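Local coordinates for beta-Ala-His dipeptidase (Homo sapiens, PDB 3DLJ), which hydrolyses Xaa-His dipeptides, above all carnosine and anserine, as a secreted, homodimeric zinc metallopeptidase of the M20A family, at residues E249-L254 and V342-V347; P215-G220 and T418-I423; V35-D40 and R49-R54. One frame throughout, in Å; residues are numbered along the deposited sequence.

In the fold
Contacts 1 and 2 reach the same mixed sheet: residues 342-347 lead into strand 346-355, an antiparallel neighbour of strand 216-232, whose opening residues pair with 418-423 in contact 2. Their centres are about 46 Å apart, on opposite sides of the chain's centre. Contact 3 closes earlier in the chain, between a loop and helix 46-65, with its centre about 36 Å from that of contact 1 and about 32 Å from that of contact 2. Contacts 2 and 3 lie nearer the metal site, the side chains of Thr218 and Ser39 being about 13 and 11 Å from a bound zinc ion. Contact 1 lies away from it, peripherally, its centre about 32 Å from the chain's.

Contact 1: E249-L254 and V342-V347; sequences EPMADL and VIPGRV
Glu249 and Pro250, at the start of helix 250-258, lie beside the turn between strands 342-343 and 346-355, with the CA atoms of Pro250 and Gly345 6.3 Å apart. Glu249 is the N-cap, and no direct hydrogen bond joins the two backbones. A water does so instead: it accepts from Met251 N at 2.8 Å and donates to Pro344 O at 2.9 Å, serving an amide of the first helical turn. The Pro250 ring presses on the same turn, its CG 3.2 Å from Gly345 O and also close to Pro344 O. Val347 is the main apolar partner. Its CG2, set between the backbone N and the carbonyl carbon, meets Pro250 CB and, at 3.7 Å, Leu254 CD2, while CG1 reaches Met251 SD at 3.9 Å. The bent Met251 chain crosses Val347 at about a right angle and sets its CG 3.8 Å from Pro344 CG. At the outer end the extended Glu249 chain crosses Ile343, its OE1 lying 3.5 Å from Ile343 CD1. Ile330 of strand 324-331 also packs against Met251, Leu254 and Val347. The chemistry implies a helix seated on its sheet by proline, valine, leucine and methionine carbons, with shape rather than direct polar bonding setting the fit and a single water tying the helix start to the turn.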
loop_
_atom_site.group_PDB
_atom_site.type_symbol
_atom_site.label_atom_id
_atom_site.label_comp_id
_atom_site.label_asym_id
_atom_site.label_seq_id
_atom_site.Cartn_x
_atom_site.Cartn_y
_atom_site.Cartn_z
ATOM N N GLU A 249 -15.332 21.217 26.598
ATOM C CA GLU A 249 -15.357 21.189 25.142
ATOM C C GLU A 249 -14.749 19.900 24.589
ATOM O O GLU A 249 -13.600 19.573 24.911
ATOM C CB GLU A 249 -14.647 22.417 24.583
ATOM C CG GLU A 249 -15.251 23.722 25.048
ATOM C CD GLU A 249 -14.670 24.934 24.316
ATOM O OE1 GLU A 249 -15.006 26.074 24.695
ATOM O OE2 GLU A 249 -13.886 24.752 23.348
ATOM N N PRO A 250 -15.528 19.157 23.770
ATOM C CA PRO A 250 -15.025 17.954 23.105
ATOM C C PRO A 250 -13.614 18.122 22.515
ATOM O O PRO A 250 -12.786 17.236 22.714
ATOM C CB PRO A 250 -16.084 17.708 22.001
ATOM C CG PRO A 250 -17.346 18.146 22.678
ATOM C CD PRO A 250 -16.942 19.405 23.412
ATOM N N MET A 251 -13.347 19.238 21.816
ATOM C CA MET A 251 -11.997 19.490 21.252
ATOM C C MET A 251 -10.897 19.577 22.317
ATOM O O MET A 251 -9.777 19.101 22.093
ATOM C CB MET A 251 -11.959 20.743 20.396
ATOM C CG MET A 251 -12.437 20.551 18.985
ATOM S SD MET A 251 -11.444 19.433 17.976
ATOM C CE MET A 251 -10.018 20.451 17.529
ATOM N N ALA A 252 -11.199 20.189 23.462
ATOM C CA ALA A 252 -10.214 20.298 24.532
ATOM C C ALA A 252 -9.851 18.897 25.093
ATOM O O ALA A 252 -8.688 18.622 25.314
ATOM C CB ALA A 252 -10.719 21.247 25.652
ATOM N N ASP A 253 -10.857 18.041 25.308
ATOM C CA ASP A 253 -10.680 16.651 25.724
ATOM C C ASP A 253 -9.889 15.834 24.670
ATOM O O ASP A 253 -8.925 15.157 24.999
ATOM C CB ASP A 253 -12.050 15.986 25.991
ATOM C CG ASP A 253 -12.758 16.505 27.254
ATOM O OD1 ASP A 253 -12.088 17.090 28.135
ATOM O OD2 ASP A 253 -14.011 16.315 27.368
ATOM N N LEU A 254 -10.292 15.923 23.407
ATOM C CA LEU A 254 -9.635 15.166 22.343
ATOM C C LEU A 254 -8.180 15.543 22.162
ATOM O O LEU A 254 -7.317 14.661 22.065
ATOM C CB LEU A 254 -10.415 15.267 21.013
ATOM C CG LEU A 254 -9.851 14.521 19.791
ATOM C CD1 LEU A 254 -9.736 12.995 20.064
ATOM C CD2 LEU A 254 -10.657 14.788 18.517
ATOM N N VAL A 342 -16.567 28.265 16.291
ATOM C CA VAL A 342 -17.417 27.122 16.584
ATOM C C VAL A 342 -16.763 26.250 17.664
ATOM O O VAL A 342 -15.558 26.041 17.654
ATOM C CB VAL A 342 -17.722 26.285 15.268
ATOM C CG1 VAL A 342 -16.471 25.560 14.738
ATOM C CG2 VAL A 342 -18.887 25.305 15.479
ATOM N N ILE A 343 -17.561 25.791 18.613
ATOM C CA ILE A 343 -17.181 24.689 19.496
ATOM C C ILE A 343 -17.862 23.421 18.936
ATOM O O ILE A 343 -19.062 23.271 19.074
ATOM C CB ILE A 343 -17.704 24.924 20.936
ATOM C CG1 ILE A 343 -17.037 26.144 21.581
ATOM C CG2 ILE A 343 -17.549 23.672 21.802
ATOM C CD1 ILE A 343 -17.857 26.701 22.738
ATOM N N PRO A 344 -17.096 22.534 18.268
ATOM C CA PRO A 344 -17.608 21.239 17.772
ATOM C C PRO A 344 -18.271 20.423 18.885
ATOM O O PRO A 344 -17.725 20.348 19.974
ATOM C CB PRO A 344 -16.338 20.527 17.282
ATOM C CG PRO A 344 -15.399 21.640 16.941
ATOM C CD PRO A 344 -15.671 22.735 17.916
ATOM N N GLY A 345 -19.438 19.841 18.617
ATOM C CA GLY A 345 -20.141 19.046 19.616
ATOM C C GLY A 345 -19.634 17.608 19.693
ATOM O O GLY A 345 -19.644 16.990 20.747
ATOM N N ARG A 346 -19.164 17.072 18.576
ATOM C CA ARG A 346 -18.744 15.684 18.515
ATOM C C ARG A 346 -17.579 15.581 17.559
ATOM O O ARG A 346 -17.689 15.934 16.374
ATOM C CB ARG A 346 -19.906 14.816 17.985
ATOM C CG ARG A 346 -19.860 13.370 18.415
ATOM C CD ARG A 346 -21.055 12.604 17.803
ATOM N NE ARG A 346 -20.637 11.957 16.566
ATOM C CZ ARG A 346 -20.888 10.688 16.267
ATOM N NH1 ARG A 346 -20.439 10.173 15.115
ATOM N NH2 ARG A 346 -21.595 9.940 17.121
ATOM N N VAL A 347 -16.472 15.066 18.069
ATOM C CA VAL A 347 -15.235 14.986 17.305
ATOM C C VAL A 347 -14.614 13.593 17.438
ATOM O O VAL A 347 -14.804 12.913 18.464
ATOM C CB VAL A 347 -14.230 16.067 17.794
ATOM C CG1 VAL A 347 -14.701 17.443 17.394
ATOM C CG2 VAL A 347 -14.074 15.991 19.324
HETATM O O HOH W 1 -15.230 21.223 21.072
#

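Contact 2: P215-G220 and T418-I423; sequences PAITYG and TEPDMI
Ile217 gives two of the backbone bonds that join residues 215-220 to 418-423, where strands 216-220 and 421-423 form a parallel pair. Its N donates to Asp421 O at 3.0 Å, and its O receives Ile423 N at 2.8 Å in a nearly straight bond (171°). Tyr219 N then donates to Ile423 O at 3.0 Å, while the Asp421 N to Pro215 O bond at the other end is weak. Between these, CA-H...O contacts run from Pro420, Ala216, Met422 and Thr218 to carbonyl oxygens of the partner segment.

Apolar packing differs on the two faces. On one, Ile217 lies side by side with Pro420 and Met422: CD1 reaches Pro420 CG at 3.6 Å and CB lies against Met422 SD. Helix 403-416 covers this face through Tyr405, Lys409 and Ile412. On the other, Ile423 has CG1 between its backbone N and carbonyl carbon (chi1 63°), which sends CD1 across to Ala216 CB, a tight 3.5 Å, and brings CG1 beside Thr218 OG1. Just before the strand, Pro215 CD rests on the Thr418 methyl, CG2, at 3.6 Å.

The aromatic contact is at the far end, where the Tyr219 ring crosses the Met422 chain at about a right angle. Its CE2 lies 3.7 Å from Met422 CB, and Met422 O sits at the ring edge.

Of the polar side chains, Asp421, on the Ala216 face, accepts from His292 N through OD2, and that of Thr218 lies about 10 Å from that of the zinc ligand Asp206.

Ile217, bridging Asp421 and Ile423 through its N and O, sets the register of a parallel beta pair, which here adds strand 421-425 to the mixed sheet at the start of the long strand 216-232.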
loop_
_atom_site.group_PDB
_atom_site.type_symbol
_atom_site.label_atom_id
_atom_site.label_comp_id
_atom_site.label_asym_id
_atom_site.label_seq_id
_atom_site.Cartn_x
_atom_site.Cartn_y
_atom_site.Cartn_z
ATOM N N PRO A 215 18.116 -1.057 -6.364
ATOM C CA PRO A 215 16.793 -1.675 -6.388
ATOM C C PRO A 215 16.624 -2.572 -5.182
ATOM O O PRO A 215 17.582 -2.816 -4.443
ATOM C CB PRO A 215 16.807 -2.506 -7.686
ATOM C CG PRO A 215 18.013 -2.020 -8.463
ATOM C CD PRO A 215 18.995 -1.618 -7.410
ATOM N N ALA A 216 15.419 -3.069 -4.966
ATOM C CA ALA A 216 15.165 -3.786 -3.738
ATOM C C ALA A 216 14.270 -4.976 -3.961
ATOM O O ALA A 216 13.569 -5.057 -4.984
ATOM C CB ALA A 216 14.539 -2.847 -2.718
ATOM N N ILE A 217 14.333 -5.902 -3.006
ATOM C CA ILE A 217 13.305 -6.912 -2.811
ATOM C C ILE A 217 12.850 -6.814 -1.353
ATOM O O ILE A 217 13.681 -6.680 -0.452
ATOM C CB ILE A 217 13.805 -8.358 -3.139
ATOM C CG1 ILE A 217 14.038 -8.531 -4.635
ATOM C CG2 ILE A 217 12.771 -9.391 -2.743
ATOM C CD1 ILE A 217 15.175 -9.497 -4.955
ATOM N N THR A 218 11.537 -6.888 -1.134
ATOM C CA THR A 218 10.938 -6.635 0.174
ATOM C C THR A 218 10.406 -7.937 0.762
ATOM O O THR A 218 9.637 -8.653 0.115
ATOM C CB THR A 218 9.838 -5.560 0.050
ATOM O OG1 THR A 218 10.391 -4.401 -0.610
ATOM C CG2 THR A 218 9.250 -5.164 1.424
ATOM N N TYR A 219 10.831 -8.255 1.983
ATOM C CA TYR A 219 10.529 -9.553 2.589
ATOM C C TYR A 219 9.843 -9.465 3.952
ATOM O O TYR A 219 9.572 -10.501 4.576
ATOM C CB TYR A 219 11.800 -10.400 2.720
ATOM C CG TYR A 219 12.790 -9.892 3.751
ATOM C CD1 TYR A 219 12.745 -10.342 5.087
ATOM C CD2 TYR A 219 13.792 -8.986 3.393
ATOM C CE1 TYR A 219 13.657 -9.877 6.028
ATOM C CE2 TYR A 219 14.707 -8.528 4.321
ATOM C CZ TYR A 219 14.637 -8.977 5.633
ATOM O OH TYR A 219 15.547 -8.514 6.547
ATOM N N GLY A 220 9.586 -8.245 4.413
ATOM C CA GLY A 220 8.856 -8.051 5.651
ATOM C C GLY A 220 8.124 -6.740 5.696
ATOM O O GLY A 220 8.581 -5.761 5.122
ATOM N N THR A 418 22.944 -4.878 -10.894
ATOM C CA THR A 418 23.407 -4.833 -9.509
ATOM C C THR A 418 22.591 -5.718 -8.576
ATOM O O THR A 418 21.459 -6.088 -8.886
ATOM C CB THR A 418 23.450 -3.388 -8.957
ATOM O OG1 THR A 418 23.909 -3.420 -7.600
ATOM C CG2 THR A 418 22.069 -2.731 -9.029
ATOM N N GLU A 419 23.169 -6.040 -7.425
ATOM C CA GLU A 419 22.463 -6.819 -6.420
ATOM C C GLU A 419 21.414 -5.973 -5.693
ATOM O O GLU A 419 21.717 -4.865 -5.227
ATOM C CB GLU A 419 23.437 -7.446 -5.409
ATOM C CG GLU A 419 24.361 -8.520 -5.993
ATOM C CD GLU A 419 23.621 -9.784 -6.431
ATOM O OE1 GLU A 419 22.540 -10.076 -5.868
ATOM O OE2 GLU A 419 24.129 -10.489 -7.336
ATOM N N PRO A 420 20.170 -6.498 -5.606
ATOM C CA PRO A 420 19.135 -5.924 -4.763
ATOM C C PRO A 420 19.468 -6.054 -3.274
ATOM O O PRO A 420 19.945 -7.105 -2.826
ATOM C CB PRO A 420 17.913 -6.796 -5.065
ATOM C CG PRO A 420 18.452 -8.069 -5.575
ATOM C CD PRO A 420 19.705 -7.708 -6.308
ATOM N N ASP A 421 19.215 -4.994 -2.517
ATOM C CA ASP A 421 19.140 -5.131 -1.070
ATOM C C ASP A 421 17.824 -5.780 -0.683
ATOM O O ASP A 421 16.786 -5.511 -1.289
ATOM C CB ASP A 421 19.305 -3.787 -0.364
ATOM C CG ASP A 421 20.772 -3.429 -0.128
ATOM O OD1 ASP A 421 21.636 -4.355 -0.024
ATOM O OD2 ASP A 421 21.053 -2.211 -0.051
ATOM N N MET A 422 17.899 -6.671 0.296
ATOM C CA MET A 422 16.732 -7.286 0.897
ATOM C C MET A 422 16.263 -6.327 1.990
ATOM O O MET A 422 16.939 -6.117 2.992
ATOM C CB MET A 422 17.080 -8.677 1.451
ATOM C CG MET A 422 17.552 -9.692 0.401
ATOM S SD MET A 422 16.243 -10.317 -0.717
ATOM C CE MET A 422 15.383 -11.438 0.407
ATOM N N ILE A 423 15.116 -5.704 1.767
ATOM C CA ILE A 423 14.635 -4.663 2.667
ATOM C C ILE A 423 13.341 -5.095 3.350
ATOM O O ILE A 423 12.646 -6.012 2.898
ATOM C CB ILE A 423 14.486 -3.266 1.943
ATOM C CG1 ILE A 423 13.422 -3.324 0.823
ATOM C CG2 ILE A 423 15.848 -2.761 1.411
ATOM C CD1 ILE A 423 13.008 -1.988 0.289
#

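Contact 3: V35-D40 and R49-R54; sequences VAIESD and RQELFR
Asp40 O and Arg49 NE share a water, which donates to the carbonyl at 2.6 Å and accepts from NE in the plane of the guanidinium. The Arg49 group is held further by Gln78 and Pro87 through NH1. Residues 35-40 form the loop between helices 24-35 and 46-65, and two successive inverse gamma turns, centred on Glu38 and Ser39, bend it where it passes the second helix.

Glu51 and Arg54, three residues apart on that helix, make a platform for Ile37. Arg54 runs extended to CD and then turns at chi3 (68°), so that NH1 meets the syn lone pair of Glu51 OE1 at 3.1 Å, straight (169°) and in the guanidinium plane; the second bond, from NE to OE2, is weak. Ile37 lies against this pair, its CD1 over one face of the guanidinium and its CG1 only 3.2 Å from NH1. Its other branch, CG2, faces both Glu51 O, at 3.2 Å, and OE1. Ile37 thus packs on one face of the guanidinium and probably shields part of the salt bridge from water. An alanine here would lose both branches and is likely to uncover that face of the Arg54 guanidinium, leaving the salt-bridged pair freer to turn and a gap beside Glu51 O.

Further along the loop, Glu38 O touches Glu51 CB at 3.4 Å. Ser39 points its hydroxyl elsewhere, to Leu111 O and Lys145 NZ, which ties the loop toward the active site; the Leu52 side chain lies about 4 Å from that of Asp112, an active-site residue inferred by similarity. What Ser39 offers the helix is carbon and carbonyl: Leu52 CD1 sits 3.7 Å from both Ser39 CB and Ser39 O.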
loop_
_atom_site.group_PDB
_atom_site.type_symbol
_atom_site.label_atom_id
_atom_site.label_comp_id
_atom_site.label_asym_id
_atom_site.label_seq_id
_atom_site.Cartn_x
_atom_site.Cartn_y
_atom_site.Cartn_z
ATOM N N VAL A 35 -5.041 5.775 -15.778
ATOM C CA VAL A 35 -5.056 6.805 -14.741
ATOM C C VAL A 35 -6.258 7.777 -14.862
ATOM O O VAL A 35 -6.796 8.241 -13.857
ATOM C CB VAL A 35 -3.682 7.593 -14.729
ATOM C CG1 VAL A 35 -3.832 8.986 -14.069
ATOM C CG2 VAL A 35 -2.581 6.762 -14.032
ATOM N N ALA A 36 -6.666 8.065 -16.098
ATOM C CA ALA A 36 -7.801 8.929 -16.387
ATOM C C ALA A 36 -9.168 8.318 -15.998
ATOM O O ALA A 36 -10.171 9.025 -15.922
ATOM C CB ALA A 36 -7.778 9.344 -17.860
ATOM N N ILE A 37 -9.197 7.010 -15.753
ATOM C CA ILE A 37 -10.386 6.356 -15.222
ATOM C C ILE A 37 -10.368 6.557 -13.701
ATOM O O ILE A 37 -9.522 6.023 -13.013
ATOM C CB ILE A 37 -10.454 4.865 -15.595
ATOM C CG1 ILE A 37 -10.329 4.704 -17.133
ATOM C CG2 ILE A 37 -11.766 4.238 -15.067
ATOM C CD1 ILE A 37 -10.200 3.280 -17.633
ATOM N N GLU A 38 -11.297 7.354 -13.196
ATOM C CA GLU A 38 -11.260 7.788 -11.808
ATOM C C GLU A 38 -11.807 6.723 -10.862
ATOM O O GLU A 38 -12.877 6.885 -10.258
ATOM C CB GLU A 38 -11.976 9.127 -11.690
ATOM C CG GLU A 38 -11.323 10.132 -12.637
ATOM C CD GLU A 38 -11.849 11.548 -12.487
ATOM O OE1 GLU A 38 -12.498 11.842 -11.453
ATOM O OE2 GLU A 38 -11.593 12.373 -13.396
ATOM N N SER A 39 -11.032 5.637 -10.731
ATOM C CA SER A 39 -11.462 4.403 -10.041
ATOM C C SER A 39 -11.358 4.484 -8.510
ATOM O O SER A 39 -10.807 3.609 -7.837
ATOM C CB SER A 39 -10.693 3.199 -10.591
ATOM O OG SER A 39 -9.298 3.457 -10.623
ATOM N N ASP A 40 -11.947 5.540 -7.973
ATOM C CA ASP A 40 -11.854 5.872 -6.548
ATOM C C ASP A 40 -12.818 4.963 -5.745
ATOM O O ASP A 40 -14.047 5.072 -5.876
ATOM C CB ASP A 40 -12.177 7.367 -6.432
ATOM C CG ASP A 40 -12.175 7.897 -5.010
ATOM O OD1 ASP A 40 -12.313 7.123 -4.052
ATOM O OD2 ASP A 40 -12.070 9.140 -4.873
ATOM N N ARG A 49 -17.859 4.960 -8.008
ATOM C CA ARG A 49 -18.003 3.504 -8.033
ATOM C C ARG A 49 -18.291 2.968 -9.447
ATOM O O ARG A 49 -17.864 1.868 -9.791
ATOM C CB ARG A 49 -19.087 3.058 -7.041
ATOM C CG ARG A 49 -19.150 1.570 -6.775
ATOM C CD ARG A 49 -17.816 1.056 -6.292
ATOM N NE ARG A 49 -17.402 1.696 -5.044
ATOM C CZ ARG A 49 -17.616 1.185 -3.838
ATOM N NH1 ARG A 49 -18.242 0.026 -3.697
ATOM N NH2 ARG A 49 -17.198 1.830 -2.778
ATOM N N GLN A 50 -19.017 3.733 -10.266
ATOM C CA GLN A 50 -19.248 3.356 -11.686
ATOM C C GLN A 50 -17.908 3.322 -12.480
ATOM O O GLN A 50 -17.664 2.413 -13.277
ATOM C CB GLN A 50 -20.240 4.326 -12.340
ATOM C CG GLN A 50 -21.003 3.757 -13.537
ATOM N N GLU A 51 -17.064 4.328 -12.250
ATOM C CA GLU A 51 -15.741 4.441 -12.872
ATOM C C GLU A 51 -14.809 3.307 -12.441
ATOM O O GLU A 51 -13.935 2.868 -13.179
ATOM C CB GLU A 51 -15.112 5.788 -12.528
ATOM C CG GLU A 51 -15.599 6.927 -13.380
ATOM C CD GLU A 51 -15.462 6.625 -14.850
ATOM O OE1 GLU A 51 -14.330 6.745 -15.377
ATOM O OE2 GLU A 51 -16.476 6.257 -15.489
ATOM N N LEU A 52 -15.033 2.814 -11.240
ATOM C CA LEU A 52 -14.304 1.665 -10.749
ATOM C C LEU A 52 -14.700 0.390 -11.484
ATOM O O LEU A 52 -13.846 -0.428 -11.780
ATOM C CB LEU A 52 -14.504 1.558 -9.242
ATOM C CG LEU A 52 -13.761 0.527 -8.412
ATOM C CD1 LEU A 52 -12.259 0.351 -8.778
ATOM C CD2 LEU A 52 -13.968 0.901 -6.942
ATOM N N PHE A 53 -15.993 0.230 -11.785
ATOM C CA PHE A 53 -16.491 -0.920 -12.550
ATOM C C PHE A 53 -15.987 -0.888 -13.989
ATOM O O PHE A 53 -15.712 -1.937 -14.574
ATOM C CB PHE A 53 -18.030 -0.941 -12.570
ATOM C CG PHE A 53 -18.656 -1.729 -11.436
ATOM C CD1 PHE A 53 -18.732 -1.197 -10.154
ATOM C CD2 PHE A 53 -19.185 -2.999 -11.673
ATOM C CE1 PHE A 53 -19.316 -1.926 -9.112
ATOM C CE2 PHE A 53 -19.772 -3.731 -10.651
ATOM C CZ PHE A 53 -19.840 -3.203 -9.370
ATOM N N ARG A 54 -15.903 0.311 -14.563
ATOM C CA ARG A 54 -15.409 0.479 -15.925
ATOM C C ARG A 54 -13.928 0.108 -16.021
ATOM O O ARG A 54 -13.517 -0.503 -16.994
ATOM C CB ARG A 54 -15.609 1.901 -16.414
ATOM C CG ARG A 54 -15.425 1.997 -17.909
ATOM C CD ARG A 54 -15.879 3.325 -18.439
ATOM N NE ARG A 54 -14.993 4.383 -17.978
ATOM C CZ ARG A 54 -13.912 4.793 -18.623
ATOM N NH1 ARG A 54 -13.196 5.771 -18.092
ATOM N NH2 ARG A 54 -13.537 4.236 -19.784
HETATM O O HOH W 2 -16.426 4.537 -5.004
#